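Local coordinates for peptidoglycan recognition protein-LC isoform LCx (Drosophila melanogaster, PDB 2F2L) that binds a disaccharide-peptide fragment of peptidoglycan, the anhydro form known as tracheal cytotoxin, together with a partner protein chain, and probably senses bacteria, at residues F101-P110 and E147-I156. Sequence-based numbering, arbitrary orientation.
With MLD (glcnac(beta1-4)-murnac(1,6-anhydro)-L-ala-gamma-D-glu-meso-a2pm-D-ala), chain G.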
ATOM      1  N   PHE B 101      -9.938  -8.725   5.757  1.00 19.18           N
ATOM      2  CA  PHE B 101      -9.019  -9.112   6.838  1.00 19.19           C
ATOM      3  C   PHE B 101      -7.867  -8.118   6.841  1.00 19.41           C
ATOM      4  O   PHE B 101      -7.259  -7.876   5.784  1.00 18.80           O
ATOM      5  CB  PHE B 101      -8.473 -10.524   6.632  1.00 19.51           C
ATOM      6  CG  PHE B 101      -9.428 -11.614   7.045  1.00 19.74           C
ATOM      7  CD1 PHE B 101     -10.705 -11.700   6.480  1.00 19.96           C
ATOM      8  CD2 PHE B 101      -9.045 -12.574   7.972  1.00 18.95           C
ATOM      9  CE1 PHE B 101     -11.600 -12.711   6.860  1.00 18.34           C
ATOM     10  CE2 PHE B 101      -9.935 -13.598   8.349  1.00 19.91           C
ATOM     11  CZ  PHE B 101     -11.218 -13.660   7.773  1.00 17.92           C
ATOM     12  N   ILE B 102      -7.590  -7.524   8.004  1.00 19.01           N
ATOM     13  CA  ILE B 102      -6.526  -6.543   8.121  1.00 19.13           C
ATOM     14  C   ILE B 102      -5.209  -7.306   8.070  1.00 19.17           C
ATOM     15  O   ILE B 102      -4.937  -8.177   8.931  1.00 18.30           O
ATOM     16  CB  ILE B 102      -6.625  -5.717   9.415  1.00 19.00           C
ATOM     17  CG1 ILE B 102      -7.962  -4.970   9.494  1.00 18.86           C
ATOM     18  CG2 ILE B 102      -5.484  -4.704   9.487  1.00 19.90           C
ATOM     19  CD1 ILE B 102      -8.172  -4.225  10.829  1.00 20.32           C
ATOM     20  N   GLY B 103      -4.413  -6.994   7.044  1.00 19.01           N
ATOM     21  CA  GLY B 103      -3.143  -7.651   6.821  1.00 18.66           C
ATOM     22  C   GLY B 103      -2.948  -8.081   5.390  1.00 18.79           C
ATOM     23  O   GLY B 103      -3.708  -7.702   4.503  1.00 18.46           O
ATOM     24  N   THR B 104      -1.905  -8.881   5.191  1.00 18.52           N
ATOM     25  CA  THR B 104      -1.539  -9.438   3.904  1.00 18.57           C
ATOM     26  C   THR B 104      -1.383 -10.946   4.065  1.00 18.79           C
ATOM     27  O   THR B 104      -0.472 -11.393   4.787  1.00 17.92           O
ATOM     28  CB  THR B 104      -0.198  -8.831   3.389  1.00 18.39           C
ATOM     29  OG1 THR B 104      -0.320  -7.408   3.286  1.00 18.15           O
ATOM     30  CG2 THR B 104       0.178  -9.395   2.021  1.00 18.31           C
ATOM     31  N   PHE B 105      -2.224 -11.729   3.366  1.00 18.76           N
ATOM     32  CA  PHE B 105      -2.296 -13.190   3.583  1.00 19.03           C
ATOM     33  C   PHE B 105      -1.914 -14.001   2.361  1.00 19.58           C
ATOM     34  O   PHE B 105      -2.474 -15.069   2.086  1.00 19.63           O
ATOM     35  CB  PHE B 105      -3.670 -13.552   4.171  1.00 18.70           C
ATOM     36  CG  PHE B 105      -3.950 -12.782   5.386  1.00 17.66           C
ATOM     37  CD1 PHE B 105      -3.294 -13.101   6.574  1.00 19.76           C
ATOM     38  CD2 PHE B 105      -4.707 -11.628   5.328  1.00 17.38           C
ATOM     39  CE1 PHE B 105      -3.472 -12.339   7.702  1.00 19.99           C
ATOM     40  CE2 PHE B 105      -4.891 -10.866   6.451  1.00 18.28           C
ATOM     41  CZ  PHE B 105      -4.280 -11.211   7.637  1.00 18.45           C
ATOM     42  N   THR B 106      -0.901 -13.503   1.660  1.00 20.20           N
ATOM     43  CA  THR B 106      -0.386 -14.149   0.470  1.00 20.71           C
ATOM     44  C   THR B 106       0.423 -15.394   0.826  1.00 21.12           C
ATOM     45  O   THR B 106       0.318 -16.398   0.143  1.00 21.34           O
ATOM     46  CB  THR B 106       0.500 -13.202  -0.345  1.00 20.67           C
ATOM     47  OG1 THR B 106       1.505 -12.652   0.513  1.00 22.56           O
ATOM     48  CG2 THR B 106      -0.324 -12.063  -0.929  1.00 21.59           C
ATOM     49  N   THR B 107       1.261 -15.332   1.853  1.00 20.81           N
ATOM     50  CA  THR B 107       2.000 -16.533   2.246  1.00 21.40           C
ATOM     51  C   THR B 107       1.864 -16.897   3.733  1.00 21.06           C
ATOM     52  O   THR B 107       2.454 -17.882   4.181  1.00 21.41           O
ATOM     53  CB  THR B 107       3.494 -16.402   1.937  1.00 21.62           C
ATOM     54  OG1 THR B 107       4.017 -15.330   2.714  1.00 23.20           O
ATOM     55  CG2 THR B 107       3.752 -16.160   0.434  1.00 23.14           C
ATOM     56  N   ARG B 108       1.098 -16.104   4.468  1.00 20.66           N
ATOM     57  CA  ARG B 108       0.891 -16.273   5.898  1.00 20.82           C
ATOM     58  C   ARG B 108      -0.615 -16.406   6.141  1.00 19.89           C
ATOM     59  O   ARG B 108      -1.392 -15.692   5.531  1.00 19.85           O
ATOM     60  CB  ARG B 108       1.440 -15.028   6.597  1.00 20.89           C
ATOM     61  CG  ARG B 108       1.374 -15.014   8.111  1.00 22.25           C
ATOM     62  CD  ARG B 108       2.229 -13.846   8.666  1.00 23.38           C
ATOM     63  NE  ARG B 108       1.925 -13.570  10.069  1.00 25.55           N
ATOM     64  CZ  ARG B 108       2.542 -12.652  10.807  1.00 26.34           C
ATOM     65  NH1 ARG B 108       3.515 -11.908  10.285  1.00 28.97           N
ATOM     66  NH2 ARG B 108       2.185 -12.484  12.076  1.00 28.76           N
ATOM     67  N   LYS B 109      -1.018 -17.314   7.024  1.00 19.69           N
ATOM     68  CA  LYS B 109      -2.433 -17.521   7.329  1.00 19.82           C
ATOM     69  C   LYS B 109      -2.935 -16.443   8.259  1.00 19.28           C
ATOM     70  O   LYS B 109      -2.190 -15.940   9.076  1.00 19.63           O
ATOM     71  CB  LYS B 109      -2.672 -18.862   8.027  1.00 19.57           C
ATOM     72  CG  LYS B 109      -2.170 -20.067   7.289  1.00 21.10           C
ATOM     73  CD  LYS B 109      -2.651 -21.298   7.995  1.00 20.71           C
ATOM     74  CE  LYS B 109      -1.788 -22.471   7.709  1.00 22.01           C
ATOM     75  NZ  LYS B 109      -1.972 -22.869   6.324  1.00 23.23           N
ATOM     76  N   PRO B 110      -4.219 -16.116   8.176  1.00 19.62           N
ATOM     77  CA  PRO B 110      -4.792 -15.262   9.209  1.00 19.37           C
ATOM     78  C   PRO B 110      -4.780 -16.005  10.548  1.00 19.12           C
ATOM     79  O   PRO B 110      -4.777 -17.242  10.579  1.00 18.34           O
ATOM     80  CB  PRO B 110      -6.227 -15.042   8.722  1.00 19.37           C
ATOM     81  CG  PRO B 110      -6.506 -16.248   7.900  1.00 20.80           C
ATOM     82  CD  PRO B 110      -5.233 -16.535   7.189  1.00 20.12           C
ATOM     83  N   GLU B 147      -4.938 -10.400  -6.363  1.00 20.35           N
ATOM     84  CA  GLU B 147      -4.456 -11.418  -5.426  1.00 20.73           C
ATOM     85  C   GLU B 147      -5.371 -11.587  -4.197  1.00 20.20           C
ATOM     86  O   GLU B 147      -5.426 -12.659  -3.574  1.00 18.96           O
ATOM     87  CB  GLU B 147      -3.061 -11.036  -4.966  1.00 22.16           C
ATOM     88  CG  GLU B 147      -2.276 -12.192  -4.486  1.00 26.61           C
ATOM     89  CD  GLU B 147      -1.947 -13.148  -5.607  1.00 31.47           C
ATOM     90  OE1 GLU B 147      -2.013 -14.375  -5.378  1.00 35.03           O
ATOM     91  OE2 GLU B 147      -1.618 -12.663  -6.712  1.00 35.01           O
ATOM     92  N   SER B 148      -6.073 -10.509  -3.849  1.00 19.22           N
ATOM     93  CA  SER B 148      -6.959 -10.456  -2.682  1.00 19.29           C
ATOM     94  C   SER B 148      -7.928 -11.636  -2.665  1.00 18.95           C
ATOM     95  O   SER B 148      -8.483 -11.988  -3.711  1.00 18.53           O
ATOM     96  CB  SER B 148      -7.750  -9.132  -2.712  1.00 19.04           C
ATOM     97  OG  SER B 148      -8.492  -8.917  -1.523  1.00 17.88           O
ATOM     98  N   PRO B 149      -8.154 -12.253  -1.480  1.00 18.70           N
ATOM     99  CA  PRO B 149      -7.687 -11.964  -0.116  1.00 18.85           C
ATOM    100  C   PRO B 149      -6.358 -12.587   0.292  1.00 18.82           C
ATOM    101  O   PRO B 149      -6.103 -12.717   1.484  1.00 19.81           O
ATOM    102  CB  PRO B 149      -8.769 -12.604   0.746  1.00 18.53           C
ATOM    103  CG  PRO B 149      -9.146 -13.834  -0.045  1.00 19.71           C
ATOM    104  CD  PRO B 149      -9.066 -13.418  -1.501  1.00 18.59           C
ATOM    105  N   GLY B 150      -5.530 -12.966  -0.668  1.00 18.75           N
ATOM    106  CA  GLY B 150      -4.260 -13.623  -0.376  1.00 18.72           C
ATOM    107  C   GLY B 150      -4.435 -15.129  -0.464  1.00 18.58           C
ATOM    108  O   GLY B 150      -5.389 -15.674   0.063  1.00 18.26           O
ATOM    109  N   GLU B 151      -3.482 -15.793  -1.100  1.00 18.50           N
ATOM    110  CA  GLU B 151      -3.543 -17.229  -1.343  1.00 18.53           C
ATOM    111  C   GLU B 151      -3.902 -18.059  -0.092  1.00 18.33           C
ATOM    112  O   GLU B 151      -4.757 -18.954  -0.170  1.00 17.06           O
ATOM    113  CB  GLU B 151      -2.213 -17.688  -1.936  1.00 18.52           C
ATOM    114  CG  GLU B 151      -2.139 -19.166  -2.310  1.00 20.08           C
ATOM    115  CD  GLU B 151      -3.079 -19.544  -3.437  1.00 23.79           C
ATOM    116  OE1 GLU B 151      -3.439 -18.662  -4.237  1.00 25.01           O
ATOM    117  OE2 GLU B 151      -3.435 -20.734  -3.539  1.00 26.35           O
ATOM    118  N   GLU B 152      -3.247 -17.772   1.041  1.00 18.32           N
ATOM    119  CA  GLU B 152      -3.431 -18.569   2.267  1.00 18.20           C
ATOM    120  C   GLU B 152      -4.801 -18.336   2.867  1.00 18.12           C
ATOM    121  O   GLU B 152      -5.399 -19.260   3.402  1.00 17.86           O
ATOM    122  CB  GLU B 152      -2.337 -18.304   3.315  1.00 18.13           C
ATOM    123  CG  GLU B 152      -0.971 -18.836   2.943  1.00 18.49           C
ATOM    124  CD  GLU B 152      -0.983 -20.337   2.619  1.00 21.85           C
ATOM    125  OE1 GLU B 152      -1.528 -21.133   3.417  1.00 22.10           O
ATOM    126  OE2 GLU B 152      -0.441 -20.726   1.559  1.00 22.98           O
ATOM    127  N   LEU B 153      -5.297 -17.103   2.787  1.00 18.19           N
ATOM    128  CA  LEU B 153      -6.650 -16.827   3.255  1.00 18.30           C
ATOM    129  C   LEU B 153      -7.682 -17.427   2.291  1.00 17.96           C
ATOM    130  O   LEU B 153      -8.676 -18.027   2.717  1.00 17.29           O
ATOM    131  CB  LEU B 153      -6.864 -15.329   3.444  1.00 18.48           C
ATOM    132  CG  LEU B 153      -8.262 -14.864   3.836  1.00 18.00           C
ATOM    133  CD1 LEU B 153      -8.867 -15.707   4.915  1.00 18.13           C
ATOM    134  CD2 LEU B 153      -8.197 -13.396   4.262  1.00 18.04           C
ATOM    135  N   TYR B 154      -7.433 -17.301   0.995  1.00 18.22           N
ATOM    136  CA  TYR B 154      -8.334 -17.886  -0.001  1.00 18.57           C
ATOM    137  C   TYR B 154      -8.444 -19.396   0.137  1.00 18.74           C
ATOM    138  O   TYR B 154      -9.539 -19.949   0.048  1.00 19.18           O
ATOM    139  CB  TYR B 154      -7.895 -17.544  -1.416  1.00 18.47           C
ATOM    140  CG  TYR B 154      -8.881 -17.961  -2.476  1.00 17.65           C
ATOM    141  CD1 TYR B 154     -10.134 -17.390  -2.541  1.00 18.96           C
ATOM    142  CD2 TYR B 154      -8.548 -18.912  -3.430  1.00 19.65           C
ATOM    143  CE1 TYR B 154     -11.043 -17.759  -3.532  1.00 18.20           C
ATOM    144  CE2 TYR B 154      -9.439 -19.281  -4.420  1.00 17.69           C
ATOM    145  CZ  TYR B 154     -10.683 -18.704  -4.464  1.00 17.75           C
ATOM    146  OH  TYR B 154     -11.566 -19.067  -5.444  1.00 17.88           O
ATOM    147  N   LYS B 155      -7.320 -20.074   0.337  1.00 19.53           N
ATOM    148  CA  LYS B 155      -7.357 -21.524   0.514  1.00 20.16           C
ATOM    149  C   LYS B 155      -8.227 -21.914   1.725  1.00 20.54           C
ATOM    150  O   LYS B 155      -8.900 -22.942   1.697  1.00 20.46           O
ATOM    151  CB  LYS B 155      -5.950 -22.118   0.640  1.00 20.13           C
ATOM    152  CG  LYS B 155      -5.211 -22.207  -0.669  1.00 20.69           C
ATOM    153  CD  LYS B 155      -3.988 -23.125  -0.579  1.00 20.94           C
ATOM    154  CE  LYS B 155      -2.800 -22.464   0.078  1.00 21.83           C
ATOM    155  NZ  LYS B 155      -1.580 -23.329  -0.001  1.00 22.29           N
ATOM    156  N   ILE B 156      -8.226 -21.081   2.764  1.00 20.41           N
ATOM    157  CA  ILE B 156      -9.042 -21.348   3.952  1.00 20.77           C
ATOM    158  C   ILE B 156     -10.545 -21.173   3.659  1.00 20.77           C
ATOM    159  O   ILE B 156     -11.342 -22.068   3.934  1.00 20.09           O
ATOM    160  CB  ILE B 156      -8.579 -20.484   5.155  1.00 20.80           C
ATOM    161  CG1 ILE B 156      -7.201 -20.971   5.637  1.00 21.51           C
ATOM    162  CG2 ILE B 156      -9.579 -20.552   6.299  1.00 20.83           C
ATOM    163  CD1 ILE B 156      -6.544 -20.064   6.651  1.00 20.74           C
TER
HETATM  164  CAA MLD G 201      -1.661  -8.359  -2.450  1.00 19.56           C
HETATM  165  CAB MLD G 201      -2.892  -7.870  -3.196  1.00 20.38           C
HETATM  166  OAC MLD G 201      -4.013  -8.214  -2.844  1.00 22.12           O
HETATM  167  N2  MLD G 201      -2.638  -7.060  -4.219  1.00 21.76           N
HETATM  168  C2  MLD G 201      -3.660  -6.501  -5.097  1.00 22.03           C
HETATM  169  C3  MLD G 201      -3.236  -6.820  -6.533  1.00 23.77           C
HETATM  170  O3  MLD G 201      -3.119  -8.236  -6.771  1.00 20.54           O
HETATM  171  C4  MLD G 201      -4.158  -6.137  -7.538  1.00 23.19           C
HETATM  172  O4  MLD G 201      -3.586  -6.323  -8.820  1.00 22.26           O
HETATM  173  C5  MLD G 201      -4.225  -4.637  -7.232  1.00 23.80           C
HETATM  174  C6  MLD G 201      -5.216  -3.822  -8.084  1.00 27.17           C
HETATM  175  O6  MLD G 201      -4.977  -2.407  -7.827  1.00 28.96           O
HETATM  176  O5  MLD G 201      -4.702  -4.493  -5.897  1.00 23.40           O
HETATM  177  C1  MLD G 201      -3.766  -4.998  -4.917  1.00 22.41           C
HETATM  178  O1  MLD G 201      -4.281  -4.737  -3.637  1.00 21.58           O
HETATM  179  CA4 MLD G 201      -4.204  -3.331  -3.301  1.00 21.93           C
HETATM  180  CA5 MLD G 201      -2.816  -2.791  -2.957  1.00 21.40           C
HETATM  181  OA5 MLD G 201      -2.704  -2.243  -1.601  1.00 20.91           O
HETATM  182  CA6 MLD G 201      -2.783  -1.548  -3.778  1.00 20.64           C
HETATM  183  OA6 MLD G 201      -3.487  -0.604  -2.996  1.00 22.05           O
HETATM  184  CA1 MLD G 201      -3.669  -1.180  -1.668  1.00 21.97           C
HETATM  185  CA2 MLD G 201      -5.092  -1.756  -1.593  1.00 21.71           C
HETATM  186  NAD MLD G 201      -5.559  -1.744  -0.190  1.00 21.67           N
HETATM  187  CAE MLD G 201      -6.676  -1.150   0.189  1.00 20.58           C
HETATM  188  CAF MLD G 201      -6.962  -1.242   1.674  1.00 21.03           C
HETATM  189  OAG MLD G 201      -7.451  -0.575  -0.576  1.00 20.55           O
HETATM  190  CA3 MLD G 201      -5.134  -3.194  -2.106  1.00 22.40           C
HETATM  191  OAH MLD G 201      -6.486  -3.588  -2.531  1.00 21.71           O
HETATM  192  CAI MLD G 201      -7.212  -4.375  -1.556  1.00 23.43           C
HETATM  193  CAJ MLD G 201      -6.997  -5.860  -1.731  1.00 21.15           C
HETATM  194  CAL MLD G 201      -8.721  -4.083  -1.698  1.00 24.94           C
HETATM  195  OAM MLD G 201      -9.486  -4.725  -0.987  1.00 25.21           O
HETATM  196  N   MLD G 201      -9.123  -3.149  -2.559  1.00 24.72           N
HETATM  197  CA  MLD G 201     -10.526  -2.760  -2.752  1.00 25.62           C
HETATM  198  CB  MLD G 201     -10.789  -1.634  -1.746  1.00 25.65           C
HETATM  199  C   MLD G 201     -10.649  -2.195  -4.179  1.00 26.20           C
HETATM  200  O   MLD G 201      -9.882  -1.308  -4.561  1.00 25.67           O
HETATM  201  NAN MLD G 201     -11.599  -2.760  -4.919  1.00 25.98           N
HETATM  202  CAO MLD G 201     -11.917  -2.402  -6.311  1.00 28.43           C
HETATM  203  CAP MLD G 201     -12.032  -3.675  -7.210  1.00 33.79           C
HETATM  204  OBA MLD G 201     -12.664  -3.532  -8.260  1.00 37.40           O
HETATM  205  OAQ MLD G 201     -11.534  -4.766  -6.838  1.00 34.94           O
HETATM  206  CBB MLD G 201     -13.306  -1.773  -6.353  1.00 30.09           C
HETATM  207  CBC MLD G 201     -13.413  -0.408  -5.696  1.00 30.52           C
HETATM  208  CBD MLD G 201     -14.841   0.128  -5.898  1.00 32.99           C
HETATM  209  OBE MLD G 201     -15.795  -0.631  -6.074  1.00 34.10           O
HETATM  210  NBF MLD G 201     -14.958   1.438  -5.873  1.00 33.45           N
HETATM  211  CBG MLD G 201     -16.252   2.110  -6.049  1.00 35.16           C
HETATM  212  CBH MLD G 201     -16.749   1.916  -7.496  1.00 36.00           C
HETATM  213  OBI MLD G 201     -15.987   2.050  -8.452  1.00 37.04           O
HETATM  214  NBJ MLD G 201     -18.026   1.559  -7.610  1.00 38.39           N
HETATM  215  CBK MLD G 201     -18.711   1.344  -8.904  1.00 40.77           C
HETATM  216  CBL MLD G 201     -19.939   2.259  -8.953  1.00 41.14           C
HETATM  217  CBM MLD G 201     -19.188  -0.108  -9.127  1.00 44.62           C
HETATM  218  OBO MLD G 201     -19.416  -0.824  -8.118  1.00 46.59           O
HETATM  219  OBN MLD G 201     -19.335  -0.460 -10.324  1.00 47.82           O
HETATM  220  CBP MLD G 201     -16.084   3.595  -5.686  1.00 33.26           C
HETATM  221  CBQ MLD G 201     -17.438   4.291  -5.462  1.00 33.91           C
HETATM  222  CBR MLD G 201     -17.246   5.722  -4.953  1.00 34.32           C
HETATM  223  CBS MLD G 201     -18.467   6.264  -4.208  1.00 34.31           C
HETATM  224  CBT MLD G 201     -18.571   5.584  -2.836  1.00 33.95           C
HETATM  225  OBV MLD G 201     -17.744   5.933  -1.978  1.00 34.69           O
HETATM  226  OBU MLD G 201     -19.474   4.738  -2.674  1.00 32.21           O
HETATM  227  NBW MLD G 201     -19.682   6.005  -4.991  1.00 33.90           N
HETATM  228  O   HOH W   1      -3.998 -21.489   4.059  1.00 22.63           O
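Leu153 carries the apolar centre, spreading its two methyls between Phe101 and Pro110. The contact belongs to the mixed alpha/beta fold of peptidoglycan recognition proteins, related to N-acetylmuramoyl-L-alanine amidases; it packs the start of helix 151-157 against the loop that leads from strand 97-101 to helix 112-127. With CG anti to the backbone N (chi1 176°), Leu153 sets CD2 over one face of the Phe101 ring, a CH-pi contact 3.9 Å from CD2 to the ring centroid and displaced toward the CB side of the ring. Its CD1 meets Pro110 CG at 3.8 Å, while the CB atoms of Phe105 and Leu153 touch at 3.7 Å. Further along the helix, Ile156 CD1 touches Pro110 CD at 3.8 Å, with CG a little farther; Pro110 also packs on Leu115 of helix 112-127.

Beside this core lies the helix N-terminus, with Gly150 as N-cap. Phe105 O points into it and accepts a bond of 3.0 Å from Glu152 N, bent at the hydrogen (137°), and Gly150 CA adds a C-H...O contact to the same oxygen. Ahead of the helix, past the cis peptide before Pro149, Glu147 N donates to O3 of the bound sugar (2.9 Å), so the segment that begins helix 151-157 also lines the ligand pocket. Glu151 OE1 is salt-bridged to Arg141.

At the outer edge Glu152 joins two lysines in a salt-bridge network, with weak hydrogen bonds from Lys155 NZ to OE2 and from Lys109 NZ to OE1. A water accepts weakly from Lys109 NZ and donates to Glu152 O and, at 2.6 Å, to Glu152 OE1.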